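Long-range contact in hypothetical conserved protein (Geobacillus kaustophilus, PDB 2R5X), which is of unknown function and belongs to the YugN-like family: residues Arg39-Arg44 with Arg56-Ala61. The protein carries 1 engineered substitution. Residues are numbered along the deposited sequence; the frame is centred on the assembly and turned at random.
Sequences RVTYDR and RVQGYA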
ATOM      1  N   ARG A  39      -4.634   7.786  -9.192  1.00 28.74           N
ATOM      2  CA  ARG A  39      -3.928   7.015  -8.170  1.00 26.84           C
ATOM      3  C   ARG A  39      -3.893   5.519  -8.447  1.00 24.70           C
ATOM      4  O   ARG A  39      -4.829   4.965  -9.025  1.00 26.84           O
ATOM      5  CB  ARG A  39      -4.570   7.242  -6.795  1.00 27.39           C
ATOM      6  CG  ARG A  39      -4.538   8.683  -6.304  1.00 35.85           C
ATOM      7  CD  ARG A  39      -5.018   8.784  -4.874  1.00 41.95           C
ATOM      8  NE  ARG A  39      -4.848  10.130  -4.325  1.00 62.48           N
ATOM      9  CZ  ARG A  39      -4.977  10.442  -3.036  1.00 78.41           C
ATOM     10  NH1 ARG A  39      -5.269   9.509  -2.136  1.00 48.53           N
ATOM     11  NH2 ARG A  39      -4.802  11.695  -2.642  1.00 69.25           N
ATOM     12  N   VAL A  40      -2.811   4.868  -8.023  1.00 24.84           N
ATOM     13  CA  VAL A  40      -2.779   3.405  -7.930  1.00 25.62           C
ATOM     14  C   VAL A  40      -2.875   3.010  -6.462  1.00 21.79           C
ATOM     15  O   VAL A  40      -2.255   3.635  -5.606  1.00 20.89           O
ATOM     16  CB  VAL A  40      -1.531   2.752  -8.611  1.00 31.99           C
ATOM     17  CG1 VAL A  40      -1.568   2.967 -10.117  1.00 31.30           C
ATOM     18  CG2 VAL A  40      -0.209   3.260  -8.012  1.00 27.54           C
ATOM     19  N   THR A  41      -3.652   1.967  -6.188  1.00 24.68           N
ATOM     20  CA  THR A  41      -3.967   1.553  -4.831  1.00 22.75           C
ATOM     21  C   THR A  41      -3.786   0.046  -4.691  1.00 27.45           C
ATOM     22  O   THR A  41      -4.195  -0.719  -5.569  1.00 26.18           O
ATOM     23  CB  THR A  41      -5.425   1.921  -4.484  1.00 24.04           C
ATOM     24  OG1 THR A  41      -5.640   3.313  -4.748  1.00 24.86           O
ATOM     25  CG2 THR A  41      -5.721   1.651  -3.033  1.00 15.53           C
ATOM     26  N   TYR A  42      -3.171  -0.373  -3.585  1.00 24.11           N
ATOM     27  CA  TYR A  42      -2.952  -1.789  -3.307  1.00 25.67           C
ATOM     28  C   TYR A  42      -3.419  -2.114  -1.905  1.00 24.60           C
ATOM     29  O   TYR A  42      -3.067  -1.416  -0.960  1.00 26.24           O
ATOM     30  CB  TYR A  42      -1.472  -2.138  -3.409  1.00 19.61           C
ATOM     31  CG  TYR A  42      -0.813  -1.724  -4.691  1.00 27.52           C
ATOM     32  CD1 TYR A  42      -0.733  -2.601  -5.770  1.00 39.56           C
ATOM     33  CD2 TYR A  42      -0.253  -0.452  -4.826  1.00 45.96           C
ATOM     34  CE1 TYR A  42      -0.096  -2.223  -6.946  1.00 39.56           C
ATOM     35  CE2 TYR A  42       0.355  -0.057  -6.000  1.00 31.35           C
ATOM     36  CZ  TYR A  42       0.437  -0.946  -7.052  1.00 42.04           C
ATOM     37  OH  TYR A  42       1.056  -0.548  -8.208  1.00 42.28           O
ATOM     38  N   ASP A  43      -4.205  -3.177  -1.771  1.00 21.74           N
ATOM     39  CA  ASP A  43      -4.728  -3.580  -0.467  1.00 20.62           C
ATOM     40  C   ASP A  43      -4.215  -4.955  -0.090  1.00 24.53           C
ATOM     41  O   ASP A  43      -4.184  -5.854  -0.927  1.00 24.73           O
ATOM     42  CB  ASP A  43      -6.257  -3.640  -0.480  1.00 27.69           C
ATOM     43  CG  ASP A  43      -6.906  -2.281  -0.366  1.00 25.77           C
ATOM     44  OD1 ASP A  43      -6.192  -1.273  -0.191  1.00 26.62           O
ATOM     45  OD2 ASP A  43      -8.153  -2.229  -0.455  1.00 23.68           O
ATOM     46  N   ARG A  44      -3.815  -5.114   1.166  1.00 26.79           N
ATOM     47  CA  ARG A  44      -3.590  -6.442   1.724  1.00 26.30           C
ATOM     48  C   ARG A  44      -4.590  -6.653   2.841  1.00 25.50           C
ATOM     49  O   ARG A  44      -4.620  -5.895   3.816  1.00 26.26           O
ATOM     50  CB  ARG A  44      -2.166  -6.624   2.235  1.00 24.59           C
ATOM     51  CG  ARG A  44      -1.900  -8.047   2.688  1.00 35.78           C
ATOM     52  CD  ARG A  44      -0.500  -8.226   3.193  1.00 29.29           C
ATOM     53  NE  ARG A  44      -0.383  -9.474   3.940  1.00 38.78           N
ATOM     54  CZ  ARG A  44       0.742 -10.164   4.082  1.00 36.18           C
ATOM     55  NH1 ARG A  44       1.863  -9.741   3.520  1.00 28.14           N
ATOM     56  NH2 ARG A  44       0.743 -11.287   4.787  1.00 47.80           N
ATOM     57  N   ARG A  56      -3.509  -0.447   3.216  1.00 24.58           N
ATOM     58  CA  ARG A  56      -3.624   0.227   1.928  1.00 26.23           C
ATOM     59  C   ARG A  56      -2.393   1.055   1.601  1.00 25.60           C
ATOM     60  O   ARG A  56      -2.029   1.959   2.353  1.00 27.79           O
ATOM     61  CB  ARG A  56      -4.882   1.106   1.902  1.00 26.72           C
ATOM     62  CG  ARG A  56      -5.043   1.950   0.640  1.00 29.22           C
ATOM     63  CD  ARG A  56      -6.500   2.374   0.423  1.00 21.95           C
ATOM     64  NE  ARG A  56      -7.357   1.244   0.055  1.00 31.62           N
ATOM     65  CZ  ARG A  56      -8.579   1.353  -0.461  1.00 38.61           C
ATOM     66  NH1 ARG A  56      -9.113   2.545  -0.692  1.00 37.21           N
ATOM     67  NH2 ARG A  56      -9.270   0.264  -0.759  1.00 31.08           N
ATOM     68  N   VAL A  57      -1.763   0.734   0.471  1.00 25.69           N
ATOM     69  CA  VAL A  57      -0.639   1.512  -0.062  1.00 19.67           C
ATOM     70  C   VAL A  57      -1.103   2.178  -1.359  1.00 24.63           C
ATOM     71  O   VAL A  57      -1.681   1.533  -2.227  1.00 23.99           O
ATOM     72  CB  VAL A  57       0.616   0.638  -0.292  1.00 26.11           C
ATOM     73  CG1 VAL A  57       1.755   1.435  -0.935  1.00 24.86           C
ATOM     74  CG2 VAL A  57       1.081   0.035   1.033  1.00 22.61           C
ATOM     75  N   GLN A  58      -0.853   3.476  -1.465  1.00 25.12           N
ATOM     76  CA  GLN A  58      -1.378   4.267  -2.555  1.00 22.95           C
ATOM     77  C   GLN A  58      -0.296   5.194  -3.074  1.00 26.01           C
ATOM     78  O   GLN A  58       0.564   5.652  -2.315  1.00 23.15           O
ATOM     79  CB  GLN A  58      -2.570   5.078  -2.057  1.00 22.38           C
ATOM     80  CG  GLN A  58      -3.568   5.448  -3.121  1.00 40.55           C
ATOM     81  CD  GLN A  58      -4.829   6.042  -2.540  1.00 40.74           C
ATOM     82  OE1 GLN A  58      -4.772   6.914  -1.677  1.00 31.78           O
ATOM     83  NE2 GLN A  58      -5.981   5.579  -3.019  1.00 22.29           N
ATOM     84  N   GLY A  59      -0.347   5.462  -4.372  1.00 25.80           N
ATOM     85  CA  GLY A  59       0.555   6.403  -5.007  1.00 23.87           C
ATOM     86  C   GLY A  59      -0.120   7.095  -6.178  1.00 30.89           C
ATOM     87  O   GLY A  59      -1.061   6.558  -6.755  1.00 27.37           O
ATOM     88  N   TYR A  60       0.347   8.289  -6.523  1.00 29.68           N
ATOM     89  CA  TYR A  60      -0.140   8.960  -7.727  1.00 28.30           C
ATOM     90  C   TYR A  60       0.875   8.878  -8.863  1.00 40.06           C
ATOM     91  O   TYR A  60       2.085   8.730  -8.623  1.00 31.14           O
ATOM     92  CB  TYR A  60      -0.528  10.413  -7.438  1.00 22.67           C
ATOM     93  CG  TYR A  60       0.575  11.290  -6.863  1.00 40.65           C
ATOM     94  CD1 TYR A  60       0.639  11.552  -5.498  1.00 56.49           C
ATOM     95  CD2 TYR A  60       1.533  11.884  -7.691  1.00 47.07           C
ATOM     96  CE1 TYR A  60       1.642  12.366  -4.965  1.00 59.89           C
ATOM     97  CE2 TYR A  60       2.538  12.693  -7.172  1.00 34.87           C
ATOM     98  CZ  TYR A  60       2.583  12.936  -5.808  1.00 49.34           C
ATOM     99  OH  TYR A  60       3.572  13.741  -5.290  1.00 60.63           O
ATOM    100  N   ALA A  61       0.385   8.987 -10.095  1.00 35.31           N
ATOM    101  CA  ALA A  61       1.262   9.028 -11.257  1.00 44.81           C
ATOM    102  C   ALA A  61       1.801  10.445 -11.465  1.00 46.18           C
ATOM    103  O   ALA A  61       1.099  11.314 -11.980  1.00 48.47           O
ATOM    104  CB  ALA A  61       0.531   8.528 -12.497  1.00 49.04           C
TER
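V40 pairs with G59 and Y42 with V57 as the hydrogen-bonded pairs of an antiparallel hairpin, with strand axes 4.5 Å apart at closest. Each pair is joined by two backbone bonds, such as V40 N to G59 O at 2.7 Å. The non-hydrogen-bonded pairs R39-Y60, T41-Q58 and D43-R56 alternate with them and put their side chains on one face of the sheet.

On that face D43 and R56 form a bidentate, side-on salt bridge. R56 NE reaches D43 OD1 at 2.8 Å, and R56 NH2 reaches D43 OD2 at 2.7 Å. Both oxygens use their syn lone pairs. The carboxylate and guanidinium are nearly coplanar, 20° apart. The R56 chain bends at chi3 (-70°), which turns its end toward D43. T41 CG2 lies over one face of this guanidinium, offset toward its rim, 3.5 Å from R56 NE.

Q58 NE2 gives a nearly straight bond to T41 OG1 (2.9 Å), which lies in the amide plane. Q58 OE1 accepts from R39 NH1 at 2.7 Å. This second bond is more bent, with the donor well above the carbonyl plane. The R39 chain is extended from CG to NE, and its CD also rests on the Q58 amide.

The V40, Y42 and V57 side chains point to the other face. V40 CG2 lies near the backbone O of G59, and the Y42 ring turns an edge to the backbone O of V57. Y42 also packs on L17, L20 and M24 of helix 17-26, and its hydroxyl is hydrogen-bonded to D21. Strands 30-32 and 71-84 flank the hairpin, bonded to strands 39-48 and 51-61 respectively.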